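Local coordinates for high-affinity zinc uptake system protein znuA (Streptococcus suis, PDB 3MFQ) that binds zinc through a four-residue site and probably delivers metal to an uptake transporter as its extracellular solute-binding component, at residues A[79-89]-A[111-122]; A[161-172]-A[180-190]. All coordinates share one frame; numbering follows the deposited sequence.

Contact 1: A[79-89]-A[111-122]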
loop_
_atom_site.group_PDB
_atom_site.type_symbol
_atom_site.label_atom_id
_atom_site.label_comp_id
_atom_site.label_asym_id
_atom_site.label_seq_id
_atom_site.Cartn_x
_atom_site.Cartn_y
_atom_site.Cartn_z
ATOM N N VAL A 79 -11.107 -14.576 -0.882
ATOM C CA VAL A 79 -11.881 -13.578 -0.154
ATOM C C VAL A 79 -11.119 -12.262 -0.087
ATOM O O VAL A 79 -10.019 -12.199 0.459
ATOM C CB VAL A 79 -12.166 -14.034 1.287
ATOM C CG1 VAL A 79 -12.753 -12.889 2.101
ATOM C CG2 VAL A 79 -13.090 -15.238 1.289
ATOM N N ALA A 80 -11.704 -11.214 -0.651
ATOM C CA ALA A 80 -11.102 -9.892 -0.589
ATOM C C ALA A 80 -11.320 -9.312 0.798
ATOM O O ALA A 80 -12.445 -9.274 1.295
ATOM C CB ALA A 80 -11.702 -8.985 -1.649
ATOM N N VAL A 81 -10.239 -8.874 1.430
ATOM C CA VAL A 81 -10.326 -8.325 2.774
ATOM C C VAL A 81 -11.049 -6.987 2.761
ATOM O O VAL A 81 -11.302 -6.396 3.808
ATOM C CB VAL A 81 -8.936 -8.145 3.393
ATOM C CG1 VAL A 81 -8.288 -9.499 3.618
ATOM C CG2 VAL A 81 -8.071 -7.280 2.496
ATOM N N SER A 82 -11.390 -6.525 1.565
ATOM C CA SER A 82 -12.085 -5.257 1.394
ATOM C C SER A 82 -13.548 -5.477 1.025
ATOM O O SER A 82 -14.187 -4.603 0.442
ATOM C CB SER A 82 -11.402 -4.431 0.303
ATOM O OG SER A 82 -11.469 -5.097 -0.948
ATOM N N LYS A 83 -14.077 -6.645 1.362
ATOM C CA LYS A 83 -15.440 -6.988 0.980
ATOM C C LYS A 83 -16.479 -6.143 1.712
ATOM O O LYS A 83 -17.601 -5.976 1.235
ATOM C CB LYS A 83 -15.699 -8.477 1.214
ATOM C CG LYS A 83 -15.240 -8.976 2.565
ATOM C CD LYS A 83 -15.654 -10.416 2.780
ATOM C CE LYS A 83 -17.168 -10.553 2.789
ATOM N NZ LYS A 83 -17.591 -11.933 3.154
ATOM N N ASN A 84 -16.095 -5.604 2.865
ATOM C CA ASN A 84 -17.021 -4.831 3.689
ATOM C C ASN A 84 -17.040 -3.338 3.385
ATOM O O ASN A 84 -17.948 -2.624 3.811
ATOM C CB ASN A 84 -16.736 -5.045 5.175
ATOM C CG ASN A 84 -17.577 -6.149 5.770
ATOM O OD1 ASN A 84 -18.035 -7.049 5.064
ATOM N ND2 ASN A 84 -17.788 -6.088 7.079
ATOM N N PHE A 85 -16.034 -2.865 2.658
ATOM C CA PHE A 85 -15.960 -1.453 2.309
ATOM C C PHE A 85 -17.276 -0.972 1.710
ATOM O O PHE A 85 -18.002 -1.742 1.079
ATOM C CB PHE A 85 -14.818 -1.197 1.326
ATOM C CG PHE A 85 -13.451 -1.423 1.908
ATOM C CD1 PHE A 85 -13.301 -1.859 3.215
ATOM C CD2 PHE A 85 -12.316 -1.199 1.150
ATOM C CE1 PHE A 85 -12.044 -2.067 3.750
ATOM C CE2 PHE A 85 -11.058 -1.405 1.679
ATOM C CZ PHE A 85 -10.922 -1.840 2.981
ATOM N N ASN A 86 -17.583 0.303 1.922
ATOM C CA ASN A 86 -18.759 0.916 1.321
ATOM C C ASN A 86 -18.343 1.922 0.264
ATOM O O ASN A 86 -17.158 2.215 0.107
ATOM C CB ASN A 86 -19.626 1.587 2.384
ATOM C CG ASN A 86 -20.185 0.594 3.384
ATOM O OD1 ASN A 86 -20.485 -0.545 3.038
ATOM N ND2 ASN A 86 -20.325 1.022 4.631
ATOM N N ALA A 87 -19.318 2.448 -0.464
ATOM C CA ALA A 87 -19.031 3.371 -1.553
ATOM C C ALA A 87 -18.181 4.542 -1.080
ATOM O O ALA A 87 -17.106 4.801 -1.621
ATOM C CB ALA A 87 -20.327 3.869 -2.176
ATOM N N LYS A 88 -18.665 5.239 -0.059
ATOM C CA LYS A 88 -18.017 6.453 0.418
ATOM C C LYS A 88 -16.597 6.219 0.937
ATOM O O LYS A 88 -15.790 7.145 0.989
ATOM C CB LYS A 88 -18.877 7.131 1.482
ATOM C CG LYS A 88 -19.241 6.244 2.650
ATOM C CD LYS A 88 -19.963 7.057 3.711
ATOM C CE LYS A 88 -19.280 8.402 3.898
ATOM N NZ LYS A 88 -20.019 9.278 4.844
ATOM N N ASP A 89 -16.293 4.984 1.317
ATOM C CA ASP A 89 -14.947 4.651 1.766
ATOM C C ASP A 89 -13.984 4.727 0.594
ATOM O O ASP A 89 -12.797 5.003 0.762
ATOM C CB ASP A 89 -14.904 3.242 2.354
ATOM C CG ASP A 89 -15.715 3.111 3.620
ATOM O OD1 ASP A 89 -16.171 4.145 4.152
ATOM O OD2 ASP A 89 -15.894 1.966 4.085
ATOM N N LEU A 111 -9.691 1.896 7.216
ATOM C CA LEU A 111 -9.933 0.901 6.181
ATOM C C LEU A 111 -9.129 -0.369 6.420
ATOM O O LEU A 111 -9.623 -1.473 6.204
ATOM C CB LEU A 111 -9.608 1.481 4.804
ATOM C CG LEU A 111 -10.793 2.107 4.066
ATOM C CD1 LEU A 111 -11.770 2.735 5.042
ATOM C CD2 LEU A 111 -10.317 3.119 3.036
ATOM N N TYR A 112 -7.888 -0.211 6.868
ATOM C CA TYR A 112 -7.038 -1.362 7.132
ATOM C C TYR A 112 -7.565 -2.161 8.320
ATOM O O TYR A 112 -7.583 -3.390 8.293
ATOM C CB TYR A 112 -5.591 -0.931 7.366
ATOM C CG TYR A 112 -4.598 -2.071 7.280
ATOM C CD1 TYR A 112 -4.253 -2.624 6.055
ATOM C CD2 TYR A 112 -4.002 -2.590 8.423
ATOM C CE1 TYR A 112 -3.348 -3.664 5.970
ATOM C CE2 TYR A 112 -3.094 -3.629 8.348
ATOM C CZ TYR A 112 -2.771 -4.163 7.118
ATOM O OH TYR A 112 -1.867 -5.198 7.033
ATOM N N LYS A 113 -7.996 -1.459 9.361
ATOM C CA LYS A 113 -8.612 -2.110 10.509
ATOM C C LYS A 113 -9.820 -2.918 10.056
ATOM O O LYS A 113 -10.102 -3.986 10.595
ATOM C CB LYS A 113 -9.042 -1.078 11.549
ATOM C CG LYS A 113 -7.893 -0.368 12.239
ATOM C CD LYS A 113 -8.410 0.734 13.149
ATOM C CE LYS A 113 -9.366 0.186 14.195
ATOM N NZ LYS A 113 -8.662 -0.672 15.181
ATOM N N SER A 114 -10.534 -2.396 9.064
ATOM C CA SER A 114 -11.667 -3.105 8.491
ATOM C C SER A 114 -11.197 -4.406 7.859
ATOM O O SER A 114 -11.746 -5.471 8.134
ATOM C CB SER A 114 -12.370 -2.240 7.446
ATOM O OG SER A 114 -13.462 -2.931 6.863
ATOM N N ALA A 115 -10.175 -4.310 7.014
ATOM C CA ALA A 115 -9.590 -5.481 6.371
ATOM C C ALA A 115 -9.173 -6.518 7.408
ATOM O O ALA A 115 -9.466 -7.707 7.271
ATOM C CB ALA A 115 -8.398 -5.071 5.521
ATOM N N VAL A 116 -8.486 -6.050 8.447
ATOM C CA VAL A 116 -8.063 -6.901 9.550
ATOM C C VAL A 116 -9.230 -7.703 10.100
ATOM O O VAL A 116 -9.080 -8.873 10.447
ATOM C CB VAL A 116 -7.455 -6.066 10.690
ATOM C CG1 VAL A 116 -7.415 -6.870 11.982
ATOM C CG2 VAL A 116 -6.068 -5.570 10.303
ATOM N N ALA A 117 -10.394 -7.068 10.175
ATOM C CA ALA A 117 -11.591 -7.711 10.709
ATOM C C ALA A 117 -12.040 -8.875 9.834
ATOM O O ALA A 117 -12.294 -9.972 10.332
ATOM C CB ALA A 117 -12.710 -6.700 10.858
ATOM N N VAL A 118 -12.139 -8.630 8.531
ATOM C CA VAL A 118 -12.507 -9.672 7.579
ATOM C C VAL A 118 -11.545 -10.851 7.678
ATOM O O VAL A 118 -11.965 -12.006 7.740
ATOM C CB VAL A 118 -12.514 -9.142 6.132
ATOM C CG1 VAL A 118 -12.814 -10.268 5.156
ATOM C CG2 VAL A 118 -13.526 -8.021 5.983
ATOM N N ALA A 119 -10.250 -10.547 7.697
ATOM C CA ALA A 119 -9.216 -11.571 7.805
ATOM C C ALA A 119 -9.392 -12.389 9.074
ATOM O O ALA A 119 -9.267 -13.614 9.062
ATOM C CB ALA A 119 -7.842 -10.934 7.773
ATOM N N SER A 120 -9.680 -11.703 10.172
ATOM C CA SER A 120 -9.912 -12.366 11.445
ATOM C C SER A 120 -11.069 -13.354 11.344
ATOM O O SER A 120 -10.951 -14.505 11.756
ATOM C CB SER A 120 -10.202 -11.329 12.528
ATOM O OG SER A 120 -10.425 -11.955 13.775
ATOM N N GLU A 121 -12.185 -12.900 10.781
ATOM C CA GLU A 121 -13.397 -13.708 10.709
ATOM C C GLU A 121 -13.271 -14.864 9.723
ATOM O O GLU A 121 -14.109 -15.764 9.702
ATOM C CB GLU A 121 -14.594 -12.829 10.348
ATOM C CG GLU A 121 -14.704 -11.581 11.214
ATOM C CD GLU A 121 -16.036 -10.873 11.058
ATOM O OE1 GLU A 121 -16.229 -9.801 11.673
ATOM O OE2 GLU A 121 -16.897 -11.393 10.319
ATOM N N GLU A 122 -12.227 -14.829 8.905
ATOM C CA GLU A 122 -11.961 -15.905 7.958
ATOM C C GLU A 122 -10.990 -16.930 8.531
ATOM O O GLU A 122 -11.039 -18.109 8.182
ATOM C CB GLU A 122 -11.420 -15.350 6.641
ATOM C CG GLU A 122 -12.487 -14.762 5.736
ATOM C CD GLU A 122 -13.536 -15.779 5.339
ATOM O OE1 GLU A 122 -14.695 -15.636 5.784
ATOM O OE2 GLU A 122 -13.204 -16.719 4.586
HETATM O O HOH W 1 -15.283 -13.180 4.822
#
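Val-81 rests against Ala-115, the pair whose backbones come nearest here, with their CA atoms 4.6 Å apart. Val-81 CG2 meets Ala-115 CB at 3.8 Å, and Val-81 O receives a CA-H...O contact from Ala-115 CA at 3.2 Å. Val-118 closes in beside them, its CG2 3.5 Å from the same Val-81 O. Behind this tight centre, Met-19 of helix 14-24 touches both Val-81 and Ala-119. Further along, the Phe-85 ring sits between Ser-82 CB over one face and Leu-111 CG over the other, both offset toward the rim. Its edge is turned to Ser-114, whose OG lies in the ring plane 3.5 Å from Phe-85 CE1; chi1 of 179° swings that OG away from the helix backbone N, toward the ring. Phe-105 adds an edge-to-face partner.

The outer side is looser. Lys-83 lays its aliphatic part across Val-118, CD to CG1 3.7 Å, then bends at chi3 (-63°) so that NZ reaches a water. That water links Lys-83 NZ to Glu-122 OE1; the two charged atoms stand 5.4 Å apart, so no direct salt bridge forms.

Helix 109-123 thus packs alongside the edge strand 79-80 of the parallel sheet and the type I turn from Ala-80 to Lys-83. No direct hydrogen bond joins the two segments, consistent with a contact made mainly by apolar packing, with a water as the polar link between Lys-83 and Glu-122.

Contact 2: A[161-172]-A[180-190]. With ZN (zinc ion), chain D.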
loop_
_atom_site.group_PDB
_atom_site.type_symbol
_atom_site.label_atom_id
_atom_site.label_comp_id
_atom_site.label_asym_id
_atom_site.label_seq_id
_atom_site.Cartn_x
_atom_site.Cartn_y
_atom_site.Cartn_z
ATOM N N LYS A 161 1.894 23.573 7.049
ATOM C CA LYS A 161 0.761 23.498 6.140
ATOM C C LYS A 161 1.218 23.642 4.693
ATOM O O LYS A 161 0.728 22.947 3.806
ATOM C CB LYS A 161 -0.248 24.596 6.472
ATOM C CG LYS A 161 -1.694 24.212 6.233
ATOM C CD LYS A 161 -1.931 23.737 4.814
ATOM C CE LYS A 161 -3.401 23.454 4.589
ATOM N NZ LYS A 161 -3.946 22.600 5.675
ATOM N N GLU A 162 2.157 24.551 4.460
ATOM C CA GLU A 162 2.640 24.811 3.111
ATOM C C GLU A 162 3.525 23.678 2.612
ATOM O O GLU A 162 3.760 23.547 1.414
ATOM C CB GLU A 162 3.412 26.129 3.064
ATOM C CG GLU A 162 3.050 27.089 4.178
ATOM C CD GLU A 162 3.805 26.804 5.457
ATOM O OE1 GLU A 162 5.051 26.745 5.412
ATOM O OE2 GLU A 162 3.154 26.646 6.510
ATOM N N SER A 163 4.017 22.861 3.535
ATOM C CA SER A 163 4.908 21.762 3.180
ATOM C C SER A 163 4.176 20.422 3.152
ATOM O O SER A 163 4.800 19.368 3.027
ATOM C CB SER A 163 6.091 21.701 4.148
ATOM O OG SER A 163 6.828 22.910 4.127
ATOM N N ARG A 164 2.853 20.464 3.269
ATOM C CA ARG A 164 2.048 19.248 3.245
ATOM C C ARG A 164 1.753 18.807 1.819
ATOM O O ARG A 164 0.597 18.643 1.434
ATOM C CB ARG A 164 0.744 19.447 4.018
ATOM C CG ARG A 164 0.950 19.670 5.502
ATOM C CD ARG A 164 -0.009 18.830 6.321
ATOM N NE ARG A 164 0.502 18.608 7.668
ATOM C CZ ARG A 164 0.038 17.685 8.502
ATOM N NH1 ARG A 164 -0.953 16.890 8.129
ATOM N NH2 ARG A 164 0.568 17.555 9.708
ATOM N N TYR A 165 2.812 18.617 1.041
ATOM C CA TYR A 165 2.684 18.183 -0.341
ATOM C C TYR A 165 3.619 17.019 -0.632
ATOM O O TYR A 165 4.840 17.161 -0.587
ATOM C CB TYR A 165 2.972 19.342 -1.291
ATOM C CG TYR A 165 1.928 20.429 -1.250
ATOM C CD1 TYR A 165 2.014 21.467 -0.333
ATOM C CD2 TYR A 165 0.854 20.416 -2.127
ATOM C CE1 TYR A 165 1.061 22.464 -0.294
ATOM C CE2 TYR A 165 -0.105 21.408 -2.095
ATOM C CZ TYR A 165 0.003 22.429 -1.177
ATOM O OH TYR A 165 -0.951 23.419 -1.144
ATOM N N LEU A 166 3.032 15.868 -0.936
ATOM C CA LEU A 166 3.796 14.653 -1.171
ATOM C C LEU A 166 3.892 14.360 -2.661
ATOM O O LEU A 166 2.897 14.427 -3.379
ATOM C CB LEU A 166 3.137 13.479 -0.448
ATOM C CG LEU A 166 3.829 12.120 -0.515
ATOM C CD1 LEU A 166 5.226 12.200 0.068
ATOM C CD2 LEU A 166 3.004 11.083 0.222
ATOM N N VAL A 167 5.095 14.037 -3.123
ATOM C CA VAL A 167 5.302 13.690 -4.523
ATOM C C VAL A 167 5.853 12.278 -4.648
ATOM O O VAL A 167 6.928 11.971 -4.135
ATOM C CB VAL A 167 6.258 14.669 -5.220
ATOM C CG1 VAL A 167 6.428 14.284 -6.679
ATOM C CG2 VAL A 167 5.736 16.089 -5.098
ATOM N N THR A 168 5.108 11.423 -5.336
ATOM C CA THR A 168 5.471 10.022 -5.463
ATOM C C THR A 168 5.365 9.584 -6.920
ATOM O O THR A 168 4.710 10.250 -7.718
ATOM C CB THR A 168 4.562 9.143 -4.590
ATOM O OG1 THR A 168 3.209 9.253 -5.047
ATOM C CG2 THR A 168 4.636 9.586 -3.140
ATOM N N PRO A 169 6.021 8.466 -7.269
ATOM C CA PRO A 169 6.033 7.919 -8.631
ATOM C C PRO A 169 4.639 7.649 -9.198
ATOM O O PRO A 169 4.433 7.825 -10.398
ATOM C CB PRO A 169 6.799 6.608 -8.468
ATOM C CG PRO A 169 7.693 6.849 -7.313
ATOM C CD PRO A 169 6.910 7.710 -6.370
ATOM N N HIS A 170 3.701 7.220 -8.359
ATOM C CA HIS A 170 2.325 7.042 -8.813
ATOM C C HIS A 170 1.304 7.268 -7.702
ATOM O O HIS A 170 1.647 7.298 -6.522
ATOM C CB HIS A 170 2.130 5.676 -9.481
ATOM C CG HIS A 170 2.001 4.537 -8.520
ATOM N ND1 HIS A 170 3.071 4.033 -7.812
ATOM C CD2 HIS A 170 0.931 3.787 -8.167
ATOM C CE1 HIS A 170 2.663 3.029 -7.056
ATOM N NE2 HIS A 170 1.368 2.860 -7.253
ATOM N N ASP A 171 0.048 7.433 -8.098
ATOM C CA ASP A 171 -1.020 7.779 -7.169
ATOM C C ASP A 171 -1.350 6.618 -6.237
ATOM O O ASP A 171 -2.202 5.789 -6.548
ATOM C CB ASP A 171 -2.267 8.192 -7.948
ATOM C CG ASP A 171 -3.055 9.275 -7.249
ATOM O OD1 ASP A 171 -2.827 9.488 -6.039
ATOM O OD2 ASP A 171 -3.899 9.914 -7.912
ATOM N N ALA A 172 -0.682 6.568 -5.091
ATOM C CA ALA A 172 -0.850 5.448 -4.173
ATOM C C ALA A 172 -1.063 5.900 -2.733
ATOM O O ALA A 172 -1.151 5.072 -1.828
ATOM C CB ALA A 172 0.343 4.511 -4.262
ATOM N N TYR A 180 -4.690 12.691 6.621
ATOM C CA TYR A 180 -3.871 13.636 7.374
ATOM C C TYR A 180 -3.672 14.956 6.659
ATOM O O TYR A 180 -2.562 15.475 6.602
ATOM C CB TYR A 180 -2.516 13.012 7.690
ATOM C CG TYR A 180 -2.656 11.599 8.175
ATOM C CD1 TYR A 180 -2.802 11.318 9.524
ATOM C CD2 TYR A 180 -2.677 10.546 7.279
ATOM C CE1 TYR A 180 -2.946 10.021 9.967
ATOM C CE2 TYR A 180 -2.821 9.254 7.704
ATOM C CZ TYR A 180 -2.956 8.992 9.051
ATOM O OH TYR A 180 -3.098 7.699 9.488
ATOM N N ASP A 181 -4.753 15.497 6.117
ATOM C CA ASP A 181 -4.710 16.809 5.491
ATOM C C ASP A 181 -3.459 16.975 4.635
ATOM O O ASP A 181 -2.631 17.854 4.888
ATOM C CB ASP A 181 -4.752 17.898 6.560
ATOM C CG ASP A 181 -4.948 19.276 5.975
ATOM O OD1 ASP A 181 -5.780 19.421 5.054
ATOM O OD2 ASP A 181 -4.273 20.215 6.442
ATOM N N PHE A 182 -3.326 16.124 3.622
ATOM C CA PHE A 182 -2.178 16.171 2.728
ATOM C C PHE A 182 -2.593 16.267 1.268
ATOM O O PHE A 182 -3.714 15.918 0.906
ATOM C CB PHE A 182 -1.303 14.939 2.925
ATOM C CG PHE A 182 -0.010 15.223 3.619
ATOM C CD1 PHE A 182 0.071 15.188 5.000
ATOM C CD2 PHE A 182 1.126 15.524 2.891
ATOM C CE1 PHE A 182 1.261 15.449 5.641
ATOM C CE2 PHE A 182 2.321 15.786 3.526
ATOM C CZ PHE A 182 2.388 15.749 4.903
ATOM N N THR A 183 -1.671 16.738 0.434
ATOM C CA THR A 183 -1.894 16.825 -1.005
ATOM C C THR A 183 -0.866 15.979 -1.743
ATOM O O THR A 183 0.338 16.138 -1.538
ATOM C CB THR A 183 -1.794 18.279 -1.503
ATOM O OG1 THR A 183 -2.849 19.057 -0.926
ATOM C CG2 THR A 183 -1.904 18.330 -3.015
ATOM N N LEU A 184 -1.341 15.082 -2.601
ATOM C CA LEU A 184 -0.458 14.172 -3.326
ATOM C C LEU A 184 -0.456 14.413 -4.831
ATOM O O LEU A 184 -1.513 14.512 -5.459
ATOM C CB LEU A 184 -0.839 12.715 -3.049
ATOM C CG LEU A 184 -0.193 11.670 -3.965
ATOM C CD1 LEU A 184 1.296 11.549 -3.681
ATOM C CD2 LEU A 184 -0.878 10.320 -3.820
ATOM N N TYR A 185 0.740 14.499 -5.403
ATOM C CA TYR A 185 0.896 14.546 -6.850
ATOM C C TYR A 185 1.709 13.344 -7.311
ATOM O O TYR A 185 2.596 12.875 -6.597
ATOM C CB TYR A 185 1.587 15.838 -7.287
ATOM C CG TYR A 185 0.845 17.097 -6.909
ATOM C CD1 TYR A 185 1.466 18.100 -6.181
ATOM C CD2 TYR A 185 -0.479 17.281 -7.276
ATOM C CE1 TYR A 185 0.793 19.251 -5.834
ATOM C CE2 TYR A 185 -1.161 18.429 -6.933
ATOM C CZ TYR A 185 -0.520 19.409 -6.212
ATOM O OH TYR A 185 -1.196 20.554 -5.866
ATOM N N ALA A 186 1.400 12.847 -8.504
ATOM C CA ALA A 186 2.111 11.703 -9.064
ATOM C C ALA A 186 2.085 11.737 -10.586
ATOM O O ALA A 186 1.034 11.955 -11.190
ATOM C CB ALA A 186 1.508 10.407 -8.553
ATOM N N PRO A 187 3.250 11.520 -11.212
ATOM C CA PRO A 187 3.351 11.519 -12.675
ATOM C C PRO A 187 2.616 10.330 -13.280
ATOM O O PRO A 187 2.594 10.179 -14.501
ATOM C CB PRO A 187 4.858 11.388 -12.919
ATOM C CG PRO A 187 5.378 10.722 -11.692
ATOM C CD PRO A 187 4.549 11.264 -10.570
ATOM N N GLN A 188 2.025 9.496 -12.432
ATOM C CA GLN A 188 1.284 8.333 -12.904
ATOM C C GLN A 188 -0.048 8.176 -12.184
ATOM O O GLN A 188 -0.241 8.705 -11.090
ATOM C CB GLN A 188 2.118 7.062 -12.748
ATOM C CG GLN A 188 1.429 5.814 -13.267
ATOM C CD GLN A 188 2.380 4.652 -13.427
ATOM O OE1 GLN A 188 2.386 3.981 -14.457
ATOM N NE2 GLN A 188 3.200 4.413 -12.413
ATOM N N GLY A 189 -0.965 7.445 -12.807
ATOM C CA GLY A 189 -2.291 7.252 -12.253
ATOM C C GLY A 189 -2.314 6.352 -11.033
ATOM O O GLY A 189 -1.322 6.230 -10.312
ATOM N N VAL A 190 -3.459 5.720 -10.806
ATOM C CA VAL A 190 -3.652 4.853 -9.653
ATOM C C VAL A 190 -2.954 3.507 -9.837
ATOM O O VAL A 190 -2.367 2.966 -8.901
ATOM C CB VAL A 190 -5.148 4.641 -9.371
ATOM C CG1 VAL A 190 -5.478 3.161 -9.298
ATOM C CG2 VAL A 190 -5.547 5.351 -8.092
HETATM ZN ZN ZN D . 0.182 1.183 -6.553
HETATM O O HOH W 2 -2.382 20.044 2.067
#
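Strands 165-167 and 183-185 pair in parallel through backbone hydrogen bonds: Arg-164 O takes Thr-183 N, Leu-166 bonds Thr-183 O through N (2.8 Å) and Tyr-185 N through O, and Thr-168 N reaches Tyr-185 O. Beyond the strands, Asp-171 N is shared between Gly-189 O (2.9 Å) and Gln-188 O, above both carbonyl planes.

Among apolar contacts, Tyr-165 lies alongside Thr-183, CD2 to CB 3.5 Å, and also meets Tyr-185. On the other face of the sheet Leu-184 CD1 packs 4.1 Å from Leu-166 CG. Arg-164 CB makes a CH-pi contact over the centre of the Phe-182 ring. These strands and helix 174-179 make a beta-alpha-beta unit, and the chain leaving strand 165-167 carries His-170 to the zinc ion.

The metal bond is His-170 NE2 to zinc, 2.2 Å; His-41, His-104 and Asp-254 complete the site. Glu-219 OE2 hydrogen-bonds to ND1, consistent with a second-shell residue that sets the ring's rotation.

Charged groups meet just before strand 165-167. Lys-161 NZ forms a salt bridge with Asp-181, hydrogen-bonding to the syn lone pair of OD2. Phe-182 CE1 lies over one face of the Arg-164 guanidinium, planes 36° apart, and NH1 bonds Tyr-180 O weakly.

Overall arrangement
From the N terminus the chain first builds the parallel sheet of strands 8-11, 29-32 and 58-61, to which strand 79-80 adds one edge. Contact 1 then closes a loop of 21 residues by bringing helix 109-123 back against that edge. The long helix 131-156 follows, leading to strand 165-167. Contact 2 closes a much shorter loop of seven residues, nearly all helix, and pairs that strand with 183-185 in the second sheet. The two contacts are in series, neither nested nor crossed. The centres of contact 1 and contact 2 lie about 25 Å apart. The zinc site takes His-104 from the loop closed by contact 1 and His-170 from contact 2.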